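Local coordinates for OmpA family protein (Klebsiella pneumoniae subsp. pneumoniae, PDB 7RJJ) that probably binds cell-wall peptidoglycan through its OmpA-like domain, whose pocket holds a D-alanine, at residues K28-S33 and R72-D77; A48-S53 and R111-L116; R95-N100 and A107-V112. One frame throughout, in Å; residues are numbered along the deposited sequence.

Contact 1: residues K28-S33 and R72-D77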
loop_
_atom_site.group_PDB
_atom_site.type_symbol
_atom_site.label_atom_id
_atom_site.label_comp_id
_atom_site.label_asym_id
_atom_site.label_seq_id
_atom_site.Cartn_x
_atom_site.Cartn_y
_atom_site.Cartn_z
ATOM N N LYS A 28 10.683 1.008 9.201
ATOM C CA LYS A 28 10.902 -0.443 9.453
ATOM C C LYS A 28 9.899 -1.292 8.665
ATOM O O LYS A 28 10.344 -2.330 8.104
ATOM C CB LYS A 28 10.838 -0.742 10.952
ATOM C CG LYS A 28 11.059 -2.203 11.313
ATOM C CD LYS A 28 11.085 -2.447 12.802
ATOM C CE LYS A 28 11.028 -3.915 13.167
ATOM N NZ LYS A 28 12.138 -4.685 12.556
ATOM N N ARG A 29 8.623 -0.872 8.613
ATOM C CA ARG A 29 7.574 -1.634 7.870
ATOM C C ARG A 29 7.824 -1.548 6.360
ATOM O O ARG A 29 7.569 -2.561 5.640
ATOM C CB ARG A 29 6.177 -1.116 8.228
ATOM C CG ARG A 29 5.649 -1.642 9.554
ATOM C CD ARG A 29 4.418 -0.905 10.042
ATOM N NE ARG A 29 4.738 0.455 10.462
ATOM C CZ ARG A 29 3.883 1.297 11.042
ATOM N NH1 ARG A 29 2.632 0.928 11.275
ATOM N NH2 ARG A 29 4.288 2.506 11.397
ATOM N N LEU A 30 8.319 -0.400 5.892
ATOM C CA LEU A 30 8.628 -0.247 4.445
ATOM C C LEU A 30 9.800 -1.150 4.069
ATOM O O LEU A 30 9.707 -1.863 3.030
ATOM C CB LEU A 30 8.957 1.218 4.158
ATOM C CG LEU A 30 7.773 2.175 4.221
ATOM C CD1 LEU A 30 8.256 3.622 4.238
ATOM C CD2 LEU A 30 6.817 1.926 3.065
ATOM N N VAL A 31 10.880 -1.092 4.860
ATOM C CA VAL A 31 12.083 -1.915 4.562
ATOM C C VAL A 31 11.653 -3.389 4.541
ATOM O O VAL A 31 12.131 -4.136 3.629
ATOM C CB VAL A 31 13.236 -1.625 5.549
ATOM C CG1 VAL A 31 14.343 -2.663 5.457
ATOM C CG2 VAL A 31 13.804 -0.222 5.351
ATOM N N SER A 32 10.753 -3.780 5.465
ATOM C CA SER A 32 10.316 -5.199 5.541
ATOM C C SER A 32 9.647 -5.626 4.222
ATOM O O SER A 32 9.960 -6.744 3.714
ATOM C CB SER A 32 9.413 -5.423 6.723
ATOM O OG SER A 32 8.991 -6.773 6.759
ATOM N N SER A 33 8.768 -4.780 3.686
ATOM C CA SER A 33 8.097 -5.076 2.391
ATOM C C SER A 33 9.138 -5.107 1.273
ATOM O O SER A 33 9.039 -5.989 0.402
ATOM C CB SER A 33 7.030 -4.069 2.077
ATOM O OG SER A 33 5.982 -4.139 3.028
ATOM N N ARG A 72 4.627 3.177 -3.683
ATOM C CA ARG A 72 5.332 2.851 -4.951
ATOM C C ARG A 72 6.567 3.749 -5.058
ATOM O O ARG A 72 7.685 3.216 -5.235
ATOM C CB ARG A 72 4.435 3.074 -6.176
ATOM C CG ARG A 72 5.156 2.957 -7.512
ATOM C CD ARG A 72 4.363 3.588 -8.635
ATOM N NE ARG A 72 4.270 5.028 -8.426
ATOM C CZ ARG A 72 3.356 5.820 -8.961
ATOM N NH1 ARG A 72 2.409 5.325 -9.737
ATOM N NH2 ARG A 72 3.362 7.110 -8.671
ATOM N N ASP A 73 6.374 5.055 -4.880
ATOM C CA ASP A 73 7.476 6.048 -5.012
ATOM C C ASP A 73 8.616 5.717 -4.039
ATOM O O ASP A 73 9.789 5.831 -4.441
ATOM C CB ASP A 73 6.992 7.479 -4.757
ATOM C CG ASP A 73 6.057 8.057 -5.803
ATOM O OD1 ASP A 73 5.749 7.356 -6.787
ATOM O OD2 ASP A 73 5.645 9.229 -5.614
ATOM N N TRP A 74 8.285 5.315 -2.810
ATOM C CA TRP A 74 9.356 4.984 -1.834
ATOM C C TRP A 74 10.131 3.758 -2.318
ATOM O O TRP A 74 11.363 3.765 -2.354
ATOM C CB TRP A 74 8.770 4.762 -0.438
ATOM C CG TRP A 74 9.803 4.631 0.638
ATOM C CD1 TRP A 74 10.258 5.621 1.461
ATOM C CD2 TRP A 74 10.514 3.437 1.015
ATOM N NE1 TRP A 74 11.181 5.124 2.338
ATOM C CE2 TRP A 74 11.376 3.791 2.075
ATOM C CE3 TRP A 74 10.514 2.113 0.563
ATOM C CZ2 TRP A 74 12.218 2.864 2.689
ATOM C CZ3 TRP A 74 11.344 1.197 1.172
ATOM C CH2 TRP A 74 12.187 1.571 2.219
HETATM N N MSE A 75 9.404 2.712 -2.716
HETATM C CA MSE A 75 10.039 1.476 -3.151
HETATM C C MSE A 75 10.930 1.727 -4.366
HETATM O O MSE A 75 12.023 1.180 -4.465
HETATM C CB MSE A 75 8.985 0.424 -3.497
HETATM C CG MSE A 75 8.116 0.011 -2.344
HETATM SE SE MSE A 75 9.095 -0.991 -0.982
HETATM C CE MSE A 75 7.771 -0.943 0.453
ATOM N N ARG A 76 10.481 2.592 -5.264
ATOM C CA ARG A 76 11.249 2.854 -6.507
ATOM C C ARG A 76 12.450 3.751 -6.210
ATOM O O ARG A 76 13.546 3.395 -6.611
ATOM C CB ARG A 76 10.339 3.529 -7.538
ATOM C CG ARG A 76 11.013 4.014 -8.808
ATOM C CD ARG A 76 10.090 4.980 -9.514
ATOM N NE ARG A 76 9.872 6.199 -8.759
ATOM C CZ ARG A 76 8.802 6.977 -8.852
ATOM N NH1 ARG A 76 7.813 6.664 -9.672
ATOM N NH2 ARG A 76 8.722 8.069 -8.115
ATOM N N ASP A 77 12.228 4.842 -5.501
ATOM C CA ASP A 77 13.293 5.859 -5.285
ATOM C C ASP A 77 14.220 5.465 -4.124
ATOM O O ASP A 77 15.446 5.604 -4.287
ATOM C CB ASP A 77 12.664 7.245 -5.101
ATOM C CG ASP A 77 11.897 7.732 -6.328
ATOM O OD1 ASP A 77 12.138 7.190 -7.428
ATOM O OD2 ASP A 77 11.058 8.641 -6.174
#

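Contact 2: residues A48-S53 and R111-L116. With DAL (D-alanine), chain C.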
loop_
_atom_site.group_PDB
_atom_site.type_symbol
_atom_site.label_atom_id
_atom_site.label_comp_id
_atom_site.label_asym_id
_atom_site.label_seq_id
_atom_site.Cartn_x
_atom_site.Cartn_y
_atom_site.Cartn_z
ATOM N N ALA A 48 -1.929 -1.658 -3.359
ATOM C CA ALA A 48 -3.342 -1.260 -3.166
ATOM C C ALA A 48 -3.487 -0.363 -1.939
ATOM O O ALA A 48 -3.045 -0.772 -0.827
ATOM C CB ALA A 48 -4.207 -2.488 -3.048
ATOM N N GLY A 49 -4.047 0.827 -2.154
ATOM C CA GLY A 49 -4.287 1.776 -1.051
ATOM C C GLY A 49 -5.691 1.638 -0.494
ATOM O O GLY A 49 -6.627 1.224 -1.239
ATOM N N HIS A 50 -5.852 2.025 0.773
ATOM C CA HIS A 50 -7.147 1.928 1.478
ATOM C C HIS A 50 -7.333 3.160 2.362
ATOM O O HIS A 50 -6.335 3.872 2.635
ATOM C CB HIS A 50 -7.185 0.667 2.340
ATOM C CG HIS A 50 -7.030 -0.609 1.585
ATOM N ND1 HIS A 50 -8.116 -1.370 1.218
ATOM C CD2 HIS A 50 -5.933 -1.282 1.180
ATOM C CE1 HIS A 50 -7.706 -2.452 0.588
ATOM N NE2 HIS A 50 -6.361 -2.425 0.540
ATOM N N THR A 51 -8.562 3.371 2.806
ATOM C CA THR A 51 -8.882 4.514 3.701
ATOM C C THR A 51 -9.839 4.043 4.789
ATOM O O THR A 51 -10.362 2.921 4.664
ATOM C CB THR A 51 -9.579 5.650 2.942
ATOM O OG1 THR A 51 -10.908 5.237 2.620
ATOM C CG2 THR A 51 -8.859 6.039 1.671
ATOM N N ASP A 52 -9.988 4.849 5.847
ATOM C CA ASP A 52 -11.031 4.555 6.862
ATOM C C ASP A 52 -12.330 5.076 6.229
ATOM O O ASP A 52 -12.253 5.653 5.116
ATOM C CB ASP A 52 -10.669 5.151 8.229
ATOM C CG ASP A 52 -10.508 6.659 8.233
ATOM O OD1 ASP A 52 -11.132 7.304 7.377
ATOM O OD2 ASP A 52 -9.745 7.180 9.093
ATOM N N SER A 53 -13.476 4.895 6.881
ATOM C CA SER A 53 -14.753 5.337 6.255
ATOM C C SER A 53 -15.049 6.824 6.538
ATOM O O SER A 53 -16.161 7.246 6.227
ATOM C CB SER A 53 -15.886 4.469 6.728
ATOM O OG SER A 53 -16.042 4.608 8.124
ATOM N N ARG A 111 -4.236 2.405 5.087
ATOM C CA ARG A 111 -3.073 1.522 4.876
ATOM C C ARG A 111 -2.837 1.201 3.399
ATOM O O ARG A 111 -3.648 1.590 2.535
ATOM C CB ARG A 111 -3.398 0.215 5.600
ATOM C CG ARG A 111 -4.455 -0.607 4.877
ATOM C CD ARG A 111 -5.053 -1.714 5.719
ATOM N NE ARG A 111 -5.795 -2.655 4.886
ATOM C CZ ARG A 111 -7.058 -2.508 4.513
ATOM N NH1 ARG A 111 -7.752 -1.442 4.889
ATOM N NH2 ARG A 111 -7.626 -3.428 3.752
ATOM N N VAL A 112 -1.748 0.489 3.150
ATOM C CA VAL A 112 -1.421 -0.041 1.800
ATOM C C VAL A 112 -1.135 -1.540 1.950
ATOM O O VAL A 112 -0.526 -1.936 2.966
ATOM C CB VAL A 112 -0.252 0.723 1.156
ATOM C CG1 VAL A 112 0.446 -0.101 0.085
ATOM C CG2 VAL A 112 -0.693 2.077 0.624
ATOM N N GLU A 113 -1.623 -2.326 0.994
ATOM C CA GLU A 113 -1.442 -3.792 0.900
ATOM C C GLU A 113 -0.638 -4.060 -0.378
ATOM O O GLU A 113 -0.911 -3.366 -1.388
ATOM C CB GLU A 113 -2.797 -4.497 0.792
ATOM C CG GLU A 113 -3.748 -4.256 1.953
ATOM C CD GLU A 113 -3.443 -5.001 3.239
ATOM O OE1 GLU A 113 -2.421 -5.745 3.279
ATOM O OE2 GLU A 113 -4.252 -4.868 4.199
ATOM N N ILE A 114 0.330 -4.969 -0.324
ATOM C CA ILE A 114 1.147 -5.310 -1.525
ATOM C C ILE A 114 0.953 -6.796 -1.837
ATOM O O ILE A 114 0.999 -7.631 -0.900
ATOM C CB ILE A 114 2.630 -4.939 -1.319
ATOM C CG1 ILE A 114 2.806 -3.431 -1.123
ATOM C CG2 ILE A 114 3.485 -5.448 -2.472
ATOM C CD1 ILE A 114 4.206 -3.004 -0.750
ATOM N N SER A 115 0.674 -7.096 -3.105
ATOM C CA SER A 115 0.554 -8.499 -3.564
ATOM C C SER A 115 1.581 -8.705 -4.679
ATOM O O SER A 115 1.669 -7.812 -5.550
ATOM C CB SER A 115 -0.825 -8.812 -4.048
ATOM O OG SER A 115 -1.779 -8.638 -3.017
ATOM N N LEU A 116 2.347 -9.795 -4.629
ATOM C CA LEU A 116 3.347 -10.074 -5.703
ATOM C C LEU A 116 2.731 -11.111 -6.652
ATOM O O LEU A 116 2.320 -12.186 -6.189
ATOM C CB LEU A 116 4.661 -10.521 -5.068
ATOM C CG LEU A 116 5.176 -9.621 -3.941
ATOM C CD1 LEU A 116 6.463 -10.169 -3.345
ATOM C CD2 LEU A 116 5.382 -8.198 -4.423
HETATM N N DAL C . -11.080 8.618 5.312
HETATM C CA DAL C . -9.981 9.396 5.961
HETATM C CB DAL C . -9.956 10.801 5.418
HETATM C C DAL C . -8.640 8.680 5.751
HETATM O O DAL C . -7.576 9.270 5.933
HETATM O OXT DAL C . -8.579 7.493 5.418
HETATM O O HOH W 1 -10.140 0.288 4.488
#

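Contact 3: residues R95-N100 and A107-V112. With DAL (D-alanine), chain C.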
loop_
_atom_site.group_PDB
_atom_site.type_symbol
_atom_site.label_atom_id
_atom_site.label_comp_id
_atom_site.label_asym_id
_atom_site.label_seq_id
_atom_site.Cartn_x
_atom_site.Cartn_y
_atom_site.Cartn_z
ATOM N N ARG A 95 -12.781 -1.772 1.750
ATOM C CA ARG A 95 -12.354 -3.061 2.396
ATOM C C ARG A 95 -11.575 -2.885 3.692
ATOM O O ARG A 95 -10.397 -3.230 3.777
ATOM C CB ARG A 95 -11.512 -3.896 1.440
ATOM C CG ARG A 95 -12.316 -4.359 0.246
ATOM C CD ARG A 95 -11.610 -5.457 -0.477
ATOM N NE ARG A 95 -12.409 -5.781 -1.629
ATOM C CZ ARG A 95 -12.067 -6.660 -2.542
ATOM N NH1 ARG A 95 -10.917 -7.311 -2.438
ATOM N NH2 ARG A 95 -12.875 -6.872 -3.565
ATOM N N PRO A 96 -12.253 -2.460 4.775
ATOM C CA PRO A 96 -11.598 -2.311 6.071
ATOM C C PRO A 96 -11.069 -3.646 6.636
ATOM O O PRO A 96 -11.621 -4.705 6.301
ATOM C CB PRO A 96 -12.720 -1.748 6.961
ATOM C CG PRO A 96 -14.006 -2.195 6.284
ATOM C CD PRO A 96 -13.689 -2.138 4.808
ATOM N N ILE A 97 -9.969 -3.571 7.402
ATOM C CA ILE A 97 -9.374 -4.749 8.112
ATOM C C ILE A 97 -9.707 -4.601 9.602
ATOM O O ILE A 97 -9.516 -5.568 10.365
ATOM C CB ILE A 97 -7.851 -4.864 7.893
ATOM C CG1 ILE A 97 -7.108 -3.609 8.374
ATOM C CG2 ILE A 97 -7.545 -5.183 6.440
ATOM C CD1 ILE A 97 -5.611 -3.782 8.523
ATOM N N ALA A 98 -10.182 -3.419 9.992
ATOM C CA ALA A 98 -10.504 -3.143 11.407
ATOM C C ALA A 98 -11.779 -2.307 11.493
ATOM O O ALA A 98 -12.187 -1.725 10.474
ATOM C CB ALA A 98 -9.348 -2.430 12.071
ATOM N N THR A 99 -12.377 -2.260 12.681
ATOM C CA THR A 99 -13.603 -1.457 12.882
ATOM C C THR A 99 -13.282 0.008 12.575
ATOM O O THR A 99 -12.091 0.406 12.733
ATOM C CB THR A 99 -14.143 -1.617 14.314
ATOM O OG1 THR A 99 -15.296 -0.785 14.467
ATOM C CG2 THR A 99 -13.130 -1.249 15.376
ATOM N N ASN A 100 -14.274 0.742 12.054
ATOM C CA ASN A 100 -14.133 2.208 11.871
ATOM C C ASN A 100 -14.794 2.882 13.082
ATOM O O ASN A 100 -14.899 4.113 13.083
ATOM C CB ASN A 100 -14.728 2.687 10.545
ATOM C CG ASN A 100 -13.797 2.444 9.379
ATOM O OD1 ASN A 100 -12.660 2.926 9.386
ATOM N ND2 ASN A 100 -14.266 1.709 8.383
ATOM N N ALA A 107 -7.217 3.950 12.247
ATOM C CA ALA A 107 -5.785 4.106 11.886
ATOM C C ALA A 107 -5.304 2.854 11.151
ATOM O O ALA A 107 -4.490 3.000 10.208
ATOM C CB ALA A 107 -4.941 4.391 13.101
ATOM N N LEU A 108 -5.797 1.678 11.558
ATOM C CA LEU A 108 -5.392 0.416 10.884
ATOM C C LEU A 108 -5.921 0.397 9.444
ATOM O O LEU A 108 -5.201 -0.128 8.562
ATOM C CB LEU A 108 -5.914 -0.791 11.675
ATOM C CG LEU A 108 -5.105 -1.175 12.914
ATOM C CD1 LEU A 108 -5.844 -2.211 13.748
ATOM C CD2 LEU A 108 -3.721 -1.685 12.544
ATOM N N ASN A 109 -7.097 0.988 9.209
ATOM C CA ASN A 109 -7.720 0.972 7.858
ATOM C C ASN A 109 -6.959 1.890 6.889
ATOM O O ASN A 109 -6.988 1.606 5.660
ATOM C CB ASN A 109 -9.213 1.288 7.937
ATOM C CG ASN A 109 -10.009 0.169 8.575
ATOM O OD1 ASN A 109 -9.682 -1.011 8.404
ATOM N ND2 ASN A 109 -11.071 0.524 9.287
ATOM N N ARG A 110 -6.352 2.966 7.392
ATOM C CA ARG A 110 -5.542 3.879 6.544
ATOM C C ARG A 110 -4.260 3.117 6.218
ATOM O O ARG A 110 -3.297 3.219 6.998
ATOM C CB ARG A 110 -5.290 5.196 7.291
ATOM C CG ARG A 110 -6.565 5.913 7.708
ATOM C CD ARG A 110 -6.311 7.299 8.275
ATOM N NE ARG A 110 -5.573 7.324 9.536
ATOM C CZ ARG A 110 -6.126 7.408 10.757
ATOM N NH1 ARG A 110 -7.436 7.448 10.901
ATOM N NH2 ARG A 110 -5.357 7.440 11.832
ATOM N N ARG A 111 -4.236 2.405 5.087
ATOM C CA ARG A 111 -3.073 1.522 4.876
ATOM C C ARG A 111 -2.837 1.201 3.399
ATOM O O ARG A 111 -3.648 1.590 2.535
ATOM C CB ARG A 111 -3.398 0.215 5.600
ATOM C CG ARG A 111 -4.455 -0.607 4.877
ATOM C CD ARG A 111 -5.053 -1.714 5.719
ATOM N NE ARG A 111 -5.795 -2.655 4.886
ATOM C CZ ARG A 111 -7.058 -2.508 4.513
ATOM N NH1 ARG A 111 -7.752 -1.442 4.889
ATOM N NH2 ARG A 111 -7.626 -3.428 3.752
ATOM N N VAL A 112 -1.748 0.489 3.150
ATOM C CA VAL A 112 -1.421 -0.041 1.800
ATOM C C VAL A 112 -1.135 -1.540 1.950
ATOM O O VAL A 112 -0.526 -1.936 2.966
ATOM C CB VAL A 112 -0.252 0.723 1.156
ATOM C CG1 VAL A 112 0.446 -0.101 0.085
ATOM C CG2 VAL A 112 -0.693 2.077 0.624
HETATM N N DAL C . -11.080 8.618 5.312
HETATM C CA DAL C . -9.981 9.396 5.961
HETATM C CB DAL C . -9.956 10.801 5.418
HETATM C C DAL C . -8.640 8.680 5.751
HETATM O O DAL C . -7.576 9.270 5.933
HETATM O OXT DAL C . -8.579 7.493 5.418
#

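Contact 1: residues K28-S33 and R72-D77
Leu-30 of helix 27-38 lies on the indole of Trp-74 from helix 57-77. The two helices belong to the alpha/beta fold of the OmpA-like, peptidoglycan-binding domain. Their short segments cross at -66°, with the axes 10.8 Å apart at closest approach. No hydrogen bond joins them, so the contact is apolar packing.

Leu-30 is the first residue of 28-33 to touch the other helix and does most of the work. Its CB sits over the six-membered ring of Trp-74 in a CH-pi contact, 3.7 Å from the centroid and almost on the ring normal. One methyl, CD1, continues over the same ring system toward its five-membered part. It lies 3.8 Å from Trp-74 NE1. The other methyl, CD2, turns to the CE methyl of Met-75, a selenomethionine. The Trp-74 side chain leaves its helix with CG anti to the backbone N (chi1 -171°), which carries the indole across to the other helix.

Val-31 follows at the margin. Its CG2 meets the edge of the indole at CH2, near the ring plane, with 4.0 Å between the two atoms. Leu-30 and Val-31 thus take a face and an edge of one ring.

Ser-33 closes the contact. The chain of Met-75 is bent at chi2 (-68°), which turns CE toward Leu-30 and Ser-33 of helix 27-38. Met-75 also packs on Leu-34 and Ile-37 of that helix and on Phe-86 of strand 86-90. Within the segment pair, Met-75 CE ends 3.4 Å from Leu-30 O and 3.6 Å from Ser-33 CB.

Contact 2: residues A48-S53 and R111-L116
Ala-48 and Glu-113 form an antiparallel hydrogen-bonded pair that joins strands 43-49 and 112-117 in the middle of the sheet. Both bonds, Ala-48 N to Glu-113 O and Glu-113 N to Ala-48 O, measure 2.8 Å and are nearly straight. Gly-49 and Val-112 follow as a non-hydrogen-bonded pair. A third bond, His-50 N to Arg-111 O, is 2.9 Å long but more bent, at 134°.

Arg-111 holds Glu-113, two residues on, by a salt bridge. NE gives a straight bond of 2.8 Å to Glu-113 OE2, which is met on the anti side and lies in the guanidinium plane. A water links Arg-111 NH1 to Thr-51 O.

The guanidinium then lies flat on the His-50 ring. The centres are 3.6 Å apart and the planes differ by 20°, with Arg-111 NH2 above the middle of the ring. Arg-111 CG is placed between the backbone N and carbonyl carbon (chi1 73°), and the chain runs extended from there to reach over the imidazole. The Tyr-91 ring also meets His-50, with planes about parallel. Glu-113 CG approaches His-50 NE2 obliquely at 3.5 Å.

Past His-50 the segment enters the D-alanine pocket. Asp-52 N donates to the ligand carboxylate oxygen OXT at 3.0 Å, and Thr-51 CB lies beside that oxygen.

The in-plane partners probably fix the rotation of the guanidinium. Its positive charge, partly balanced by Glu-113, would probably disfavour protonation of the stacked imidazole.

Contact 3: residues R95-N100 and A107-V112
Asn-109, Ile-97 and Arg-111 bury the most surface where loop 95-100 folds against the end of helix 103-109. Asn-109 grips the loop with both ends of its amide. OD1 accepts from two successive amides, Ile-97 N at 2.8 Å and Ala-98 N at 2.9 Å. ND2 donates to Ala-98 O at 2.8 Å and to a side-chain acceptor, Asn-100 OD1. Ala-98 O lies almost in the amide plane of Asn-109, although ND2 stands above the carbonyl plane of Ala-98. Four bonds thus fix the flip of this buried amide.

Ile-97 lies over one face of the Arg-111 guanidinium. Its CG2 is 3.2 Å from Arg-111 NH2, while CD1 meets the aliphatic part at Arg-111 CD. A chi1 of 59° puts CG1 between the backbone N and the carbonyl carbon and CG2 beside the N, and both branches reach the arginine.

Arg-111 NH2 donates to Arg-95 O at 2.8 Å, nearly in line with the carbonyl. NH1 turns back to Asn-109 O, 3.2 Å away. The guanidinium so ties the loop to the helix end. At the surface Ala-98 CB packs on Leu-108 CB.

Arg-110 belongs to the D-alanine pocket, with CD close to the ligand carboxylate, consistent with peptidoglycan binding. It also packs on Arg-67 of helix 57-77. In the chain the loop follows strand 86-90, and helix 103-109 leads into strand 112-117.

How the contacts relate
Contacts 2 and 3 adjoin, with centres 8 Å apart. They share Arg-111 and Val-112, and both touch D-alanine. The salt bridge from Asp-52 to Arg-110 joins them at the ligand. Contact 1 lies away from this site, its centre 14 Å from that of contact 2 and 19 Å from that of contact 3. Contacts 1 and 3 lie on opposite sides of the chain's centre. Contact 1 meets contact 2 where Ser-33 and Met-75 pack on Ile-114 of strand 112-117. Along the chain, contacts 1 and 2 interleave, while contact 3 comes wholly after contact 1. Helix 57-77 serves both regions: Asn-60, Leu-63 and Arg-67 line the pocket, and its C-terminal part makes contact 1.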